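Local coordinates for BB_2cx5_001 (Thermus thermophilus, PDB 3RI0), which is a computationally designed scaffold, apparently made to present a grafted linear HIV epitope on a Thermus thermophilus protein of the aminoacyl-tRNA editing domain family, at residues S50-G55 and L84-W89; K57-F62 and T109-Y114. The protein carries 6 engineered substitutions. All blocks are in the same frame, centred on the assembly; numbering follows the deposited sequence.

Contact 1: S50-G55 and L84-W89. Engineered in segment 50-55: Ala52 (natural residue Val), Tyr53 (natural residue Phe), Gly54 (natural residue Val).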
loop_
_atom_site.group_PDB
_atom_site.type_symbol
_atom_site.label_atom_id
_atom_site.label_comp_id
_atom_site.label_asym_id
_atom_site.label_seq_id
_atom_site.Cartn_x
_atom_site.Cartn_y
_atom_site.Cartn_z
ATOM N N SER A 50 -1.474 2.087 -0.845
ATOM C CA SER A 50 -0.117 2.544 -0.550
ATOM C C SER A 50 0.103 3.912 -1.182
ATOM O O SER A 50 0.533 4.014 -2.345
ATOM C CB SER A 50 0.905 1.540 -1.092
ATOM O OG SER A 50 0.732 0.265 -0.496
ATOM N N LEU A 51 -0.192 4.956 -0.406
ATOM C CA LEU A 51 -0.079 6.339 -0.860
ATOM C C LEU A 51 1.278 6.997 -0.574
ATOM O O LEU A 51 1.713 7.085 0.573
ATOM C CB LEU A 51 -1.207 7.169 -0.230
ATOM C CG LEU A 51 -2.623 6.598 -0.366
ATOM C CD1 LEU A 51 -3.625 7.454 0.379
ATOM C CD2 LEU A 51 -2.994 6.516 -1.837
ATOM N N ALA A 52 1.934 7.483 -1.624
ATOM C CA ALA A 52 3.231 8.134 -1.477
ATOM C C ALA A 52 3.148 9.660 -1.637
ATOM O O ALA A 52 2.529 10.156 -2.581
ATOM C CB ALA A 52 4.200 7.561 -2.482
ATOM N N TYR A 53 3.773 10.391 -0.715
ATOM C CA TYR A 53 3.777 11.855 -0.745
ATOM C C TYR A 53 5.184 12.408 -0.596
ATOM O O TYR A 53 6.076 11.739 -0.087
ATOM C CB TYR A 53 2.898 12.409 0.370
ATOM C CG TYR A 53 1.423 12.273 0.089
ATOM C CD1 TYR A 53 0.717 13.293 -0.549
ATOM C CD2 TYR A 53 0.741 11.104 0.419
ATOM C CE1 TYR A 53 -0.640 13.149 -0.857
ATOM C CE2 TYR A 53 -0.608 10.948 0.114
ATOM C CZ TYR A 53 -1.290 11.976 -0.523
ATOM O OH TYR A 53 -2.625 11.834 -0.818
ATOM N N GLY A 54 5.382 13.638 -1.048
ATOM C CA GLY A 54 6.697 14.242 -0.952
ATOM C C GLY A 54 6.775 15.407 0.011
ATOM O O GLY A 54 5.782 16.087 0.270
ATOM N N GLY A 55 7.970 15.637 0.544
ATOM C CA GLY A 55 8.188 16.733 1.473
ATOM C C GLY A 55 9.585 17.278 1.261
ATOM O O GLY A 55 10.399 16.640 0.588
ATOM N N LEU A 84 3.157 17.256 -0.231
ATOM C CA LEU A 84 2.400 17.470 -1.428
ATOM C C LEU A 84 2.376 16.285 -2.347
ATOM O O LEU A 84 3.229 15.391 -2.315
ATOM C CB LEU A 84 2.847 18.725 -2.175
ATOM C CG LEU A 84 1.736 19.780 -2.007
ATOM C CD1 LEU A 84 2.097 21.061 -2.745
ATOM C CD2 LEU A 84 0.402 19.206 -2.514
ATOM N N GLU A 85 1.325 16.296 -3.140
ATOM C CA GLU A 85 1.036 15.297 -4.126
ATOM C C GLU A 85 2.241 15.071 -5.030
ATOM O O GLU A 85 2.943 16.014 -5.383
ATOM C CB GLU A 85 -0.157 15.788 -4.925
ATOM C CG GLU A 85 -0.721 14.804 -5.892
ATOM C CD GLU A 85 -2.219 14.815 -5.834
ATOM O OE1 GLU A 85 -2.806 15.919 -5.934
ATOM O OE2 GLU A 85 -2.811 13.726 -5.675
ATOM N N LEU A 86 2.483 13.815 -5.377
ATOM C CA LEU A 86 3.589 13.469 -6.257
ATOM C C LEU A 86 3.009 13.111 -7.614
ATOM O O LEU A 86 1.987 12.416 -7.694
ATOM C CB LEU A 86 4.369 12.276 -5.708
ATOM C CG LEU A 86 5.282 12.532 -4.507
ATOM C CD1 LEU A 86 5.886 11.228 -4.059
ATOM C CD2 LEU A 86 6.376 13.537 -4.879
ATOM N N ASP A 87 3.638 13.577 -8.686
ATOM C CA ASP A 87 3.113 13.241 -9.995
ATOM C C ASP A 87 3.518 11.823 -10.372
ATOM O O ASP A 87 4.269 11.162 -9.649
ATOM C CB ASP A 87 3.558 14.263 -11.063
ATOM C CG ASP A 87 5.049 14.206 -11.384
ATOM O OD1 ASP A 87 5.603 15.276 -11.721
ATOM O OD2 ASP A 87 5.659 13.120 -11.335
ATOM N N LYS A 88 2.982 11.365 -11.494
ATOM C CA LYS A 88 3.220 10.027 -12.022
ATOM C C LYS A 88 4.666 9.582 -12.117
ATOM O O LYS A 88 5.003 8.447 -11.783
ATOM C CB LYS A 88 2.642 9.929 -13.425
ATOM C CG LYS A 88 1.213 9.507 -13.475
ATOM C CD LYS A 88 0.798 9.352 -14.930
ATOM C CE LYS A 88 0.536 10.712 -15.554
ATOM N NZ LYS A 88 1.173 10.827 -16.898
ATOM N N TRP A 89 5.502 10.473 -12.630
ATOM C CA TRP A 89 6.907 10.190 -12.836
ATOM C C TRP A 89 7.647 9.896 -11.545
ATOM O O TRP A 89 8.374 8.901 -11.449
ATOM C CB TRP A 89 7.542 11.363 -13.554
ATOM C CG TRP A 89 6.643 11.874 -14.615
ATOM C CD1 TRP A 89 5.863 12.998 -14.569
ATOM C CD2 TRP A 89 6.324 11.211 -15.841
ATOM N NE1 TRP A 89 5.075 13.066 -15.692
ATOM C CE2 TRP A 89 5.339 11.982 -16.488
ATOM C CE3 TRP A 89 6.776 10.039 -16.454
ATOM C CZ2 TRP A 89 4.792 11.615 -17.725
ATOM C CZ3 TRP A 89 6.240 9.674 -17.678
ATOM C CH2 TRP A 89 5.255 10.461 -18.303
HETATM O O HOH W 1 1.003 11.620 -4.234
#
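Gly54 and Leu84 pair as antiparallel, hydrogen-bonded residues where the short, weakly bonded strand 84-85 runs beside strand 47-54 in the mixed sheet of the aminoacyl-tRNA editing domain fold. Gly54 N donates to Leu84 O at 3.1 Å, and Leu84 N returns a bond of 2.9 Å to Gly54 O. Past this pair the chains are bridged by a water, which donates to Ala52 O (2.7 Å) and accepts from Leu86 N (2.9 Å). The same water lies above one face of the Tyr53 ring, displaced toward the rim. The edge of that ring meets the peptide between Leu84 and Glu85, with Tyr53 CD1 3.7 Å from Leu84 O. Leu86 is the main apolar link: with CG set beside its own backbone N (chi1 -74°), it reaches over the backbone of strand 47-54, Leu86 CG lying 3.6 Å from Gly54 N and Leu86 CD1 3.7 Å from Tyr53 C. Ala52, Tyr53 and Gly54 are engineered substitutions, so this strand surface is partly designed. Farther out, Tyr53 also leans on Phe62 of strand 59-65 and on Leu70. Val91 and Leu94 of helix 88-95 also pack on Leu86, and the start of that helix is capped by Asp87, whose OD2 accepts a hydrogen bond from Ala90 N.

Contact 2: K57-F62 and T109-Y114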
loop_
_atom_site.group_PDB
_atom_site.type_symbol
_atom_site.label_atom_id
_atom_site.label_comp_id
_atom_site.label_asym_id
_atom_site.label_seq_id
_atom_site.Cartn_x
_atom_site.Cartn_y
_atom_site.Cartn_z
ATOM N N LYS A 57 11.846 17.329 3.284
ATOM C CA LYS A 57 12.760 16.379 3.908
ATOM C C LYS A 57 13.021 15.277 2.878
ATOM O O LYS A 57 14.101 15.204 2.293
ATOM C CB LYS A 57 12.137 15.781 5.176
ATOM C CG LYS A 57 11.623 16.833 6.151
ATOM C CD LYS A 57 11.480 16.283 7.562
ATOM C CE LYS A 57 10.985 17.366 8.504
ATOM N NZ LYS A 57 11.083 16.963 9.932
ATOM N N GLY A 58 12.003 14.447 2.652
ATOM C CA GLY A 58 12.085 13.367 1.687
ATOM C C GLY A 58 10.682 12.854 1.374
ATOM O O GLY A 58 9.710 13.574 1.568
ATOM N N ALA A 59 10.570 11.624 0.882
ATOM C CA ALA A 59 9.261 11.047 0.569
ATOM C C ALA A 59 8.792 10.071 1.660
ATOM O O ALA A 59 9.614 9.430 2.314
ATOM C CB ALA A 59 9.323 10.341 -0.760
ATOM N N TYR A 60 7.480 9.966 1.861
ATOM C CA TYR A 60 6.948 9.046 2.872
ATOM C C TYR A 60 5.842 8.151 2.315
ATOM O O TYR A 60 5.208 8.479 1.302
ATOM C CB TYR A 60 6.405 9.807 4.079
ATOM C CG TYR A 60 7.275 10.946 4.528
ATOM C CD1 TYR A 60 7.260 12.164 3.848
ATOM C CD2 TYR A 60 8.127 10.815 5.626
ATOM C CE1 TYR A 60 8.064 13.222 4.244
ATOM C CE2 TYR A 60 8.942 11.872 6.031
ATOM C CZ TYR A 60 8.900 13.073 5.332
ATOM O OH TYR A 60 9.694 14.123 5.726
ATOM N N LEU A 61 5.591 7.043 3.011
ATOM C CA LEU A 61 4.585 6.084 2.584
ATOM C C LEU A 61 3.437 5.984 3.591
ATOM O O LEU A 61 3.662 5.862 4.798
ATOM C CB LEU A 61 5.234 4.705 2.415
ATOM C CG LEU A 61 4.700 3.694 1.392
ATOM C CD1 LEU A 61 4.605 2.350 2.068
ATOM C CD2 LEU A 61 3.352 4.102 0.822
ATOM N N PHE A 62 2.206 6.026 3.092
ATOM C CA PHE A 62 1.042 5.914 3.962
ATOM C C PHE A 62 0.125 4.784 3.513
ATOM O O PHE A 62 -0.368 4.773 2.393
ATOM C CB PHE A 62 0.277 7.234 4.005
ATOM C CG PHE A 62 1.066 8.364 4.604
ATOM C CD1 PHE A 62 1.877 9.162 3.803
ATOM C CD2 PHE A 62 1.006 8.627 5.971
ATOM C CE1 PHE A 62 2.628 10.215 4.352
ATOM C CE2 PHE A 62 1.753 9.677 6.539
ATOM C CZ PHE A 62 2.561 10.472 5.722
ATOM N N THR A 109 13.290 2.986 -3.793
ATOM C CA THR A 109 13.671 3.854 -2.691
ATOM C C THR A 109 12.857 3.463 -1.450
ATOM O O THR A 109 11.646 3.674 -1.405
ATOM C CB THR A 109 13.387 5.347 -3.029
ATOM O OG1 THR A 109 14.216 5.760 -4.125
ATOM C CG2 THR A 109 13.662 6.236 -1.839
ATOM N N PRO A 110 13.510 2.870 -0.438
ATOM C CA PRO A 110 12.804 2.473 0.788
ATOM C C PRO A 110 12.264 3.746 1.436
ATOM O O PRO A 110 12.994 4.725 1.591
ATOM C CB PRO A 110 13.896 1.798 1.609
ATOM C CG PRO A 110 15.139 2.542 1.178
ATOM C CD PRO A 110 14.955 2.609 -0.323
ATOM N N LEU A 111 10.989 3.732 1.814
ATOM C CA LEU A 111 10.354 4.918 2.383
ATOM C C LEU A 111 9.867 4.752 3.822
ATOM O O LEU A 111 9.377 3.678 4.208
ATOM C CB LEU A 111 9.146 5.329 1.515
ATOM C CG LEU A 111 9.296 5.606 0.008
ATOM C CD1 LEU A 111 7.910 5.721 -0.634
ATOM C CD2 LEU A 111 10.081 6.885 -0.227
ATOM N N PRO A 112 10.010 5.813 4.642
ATOM C CA PRO A 112 9.543 5.739 6.031
ATOM C C PRO A 112 8.041 5.480 5.865
ATOM O O PRO A 112 7.438 6.052 4.955
ATOM C CB PRO A 112 9.810 7.138 6.569
ATOM C CG PRO A 112 10.968 7.631 5.720
ATOM C CD PRO A 112 10.626 7.116 4.343
ATOM N N ALA A 113 7.432 4.638 6.704
ATOM C CA ALA A 113 6.012 4.366 6.522
ATOM C C ALA A 113 5.105 4.496 7.738
ATOM O O ALA A 113 5.550 4.417 8.886
ATOM C CB ALA A 113 5.833 2.990 5.906
ATOM N N TYR A 114 3.817 4.687 7.458
ATOM C CA TYR A 114 2.793 4.811 8.488
ATOM C C TYR A 114 1.596 3.939 8.136
ATOM O O TYR A 114 1.255 3.776 6.964
ATOM C CB TYR A 114 2.390 6.270 8.643
ATOM C CG TYR A 114 3.578 7.131 8.992
ATOM C CD1 TYR A 114 4.462 7.567 8.003
ATOM C CD2 TYR A 114 3.862 7.450 10.315
ATOM C CE1 TYR A 114 5.601 8.304 8.326
ATOM C CE2 TYR A 114 4.995 8.179 10.648
ATOM C CZ TYR A 114 5.861 8.603 9.655
ATOM O OH TYR A 114 6.975 9.332 9.993
#
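Phe62 and Tyr114 both turn CG beside their own backbone N (chi1 -64° and -58°), which sends the two rings the same way from neighbouring strands. Their planes are nearly parallel, 19° apart, but offset so strongly that little of one ring covers the other; Phe62 CE2 comes 3.7 Å from Tyr114 CD1. Helix 72-79 packs against this aromatic pair, Ala75 touching Phe62 and Leu78 touching Tyr114. On the other face of the sheet Leu61 and Ala113 meet through their CB atoms at 3.9 Å. Leu111 arrives from the loop before strand 113-116, laying its CB near that of Leu61 and its CD2 3.6 Å from Ala59 CB, while Leu94 of helix 88-95 also packs on Ala59. Pro112 fits in beside Ala59, its CD only 3.2 Å from Ala59 O, and its CB approaches CD2 of the Tyr60 ring. Two backbone bonds of equal length fix the register: Leu61 N donates to Pro112 O at 2.9 Å, and Tyr114 N to Leu61 O at 2.9 Å. Leu61 O also receives a CA-H...O contact from Ala113, so one carbonyl is approached by two successive residues. Leu61 thus bonds through both N and O to residues flanking Ala113, the pattern of a parallel beta ladder, here joining strands 59-65 and 113-116 within the mixed sheet.

In the fold
After helix 4-15, strand 23-25 and helix 33-39, the chain runs along strand 47-54, and the next strand, 59-65, folds back against it as an antiparallel neighbour, so the first segments of both contacts lie on one hairpin. Helix 72-79 follows, then residues 84-89, where contact 1 closes a loop of 28 residues. After helix 88-95 the chain reaches 109-114, and contact 2 closes a longer loop of 46 residues. The segments alternate, so the two closures cross instead of nesting. The bonds Leu51 O to Phe62 N and Tyr53 O to Tyr60 N probably hold the hairpin's strands together; contact 1 adds 84-85 beside 47-54 and contact 2 adds 113-116 beside 59-65, all in one sheet.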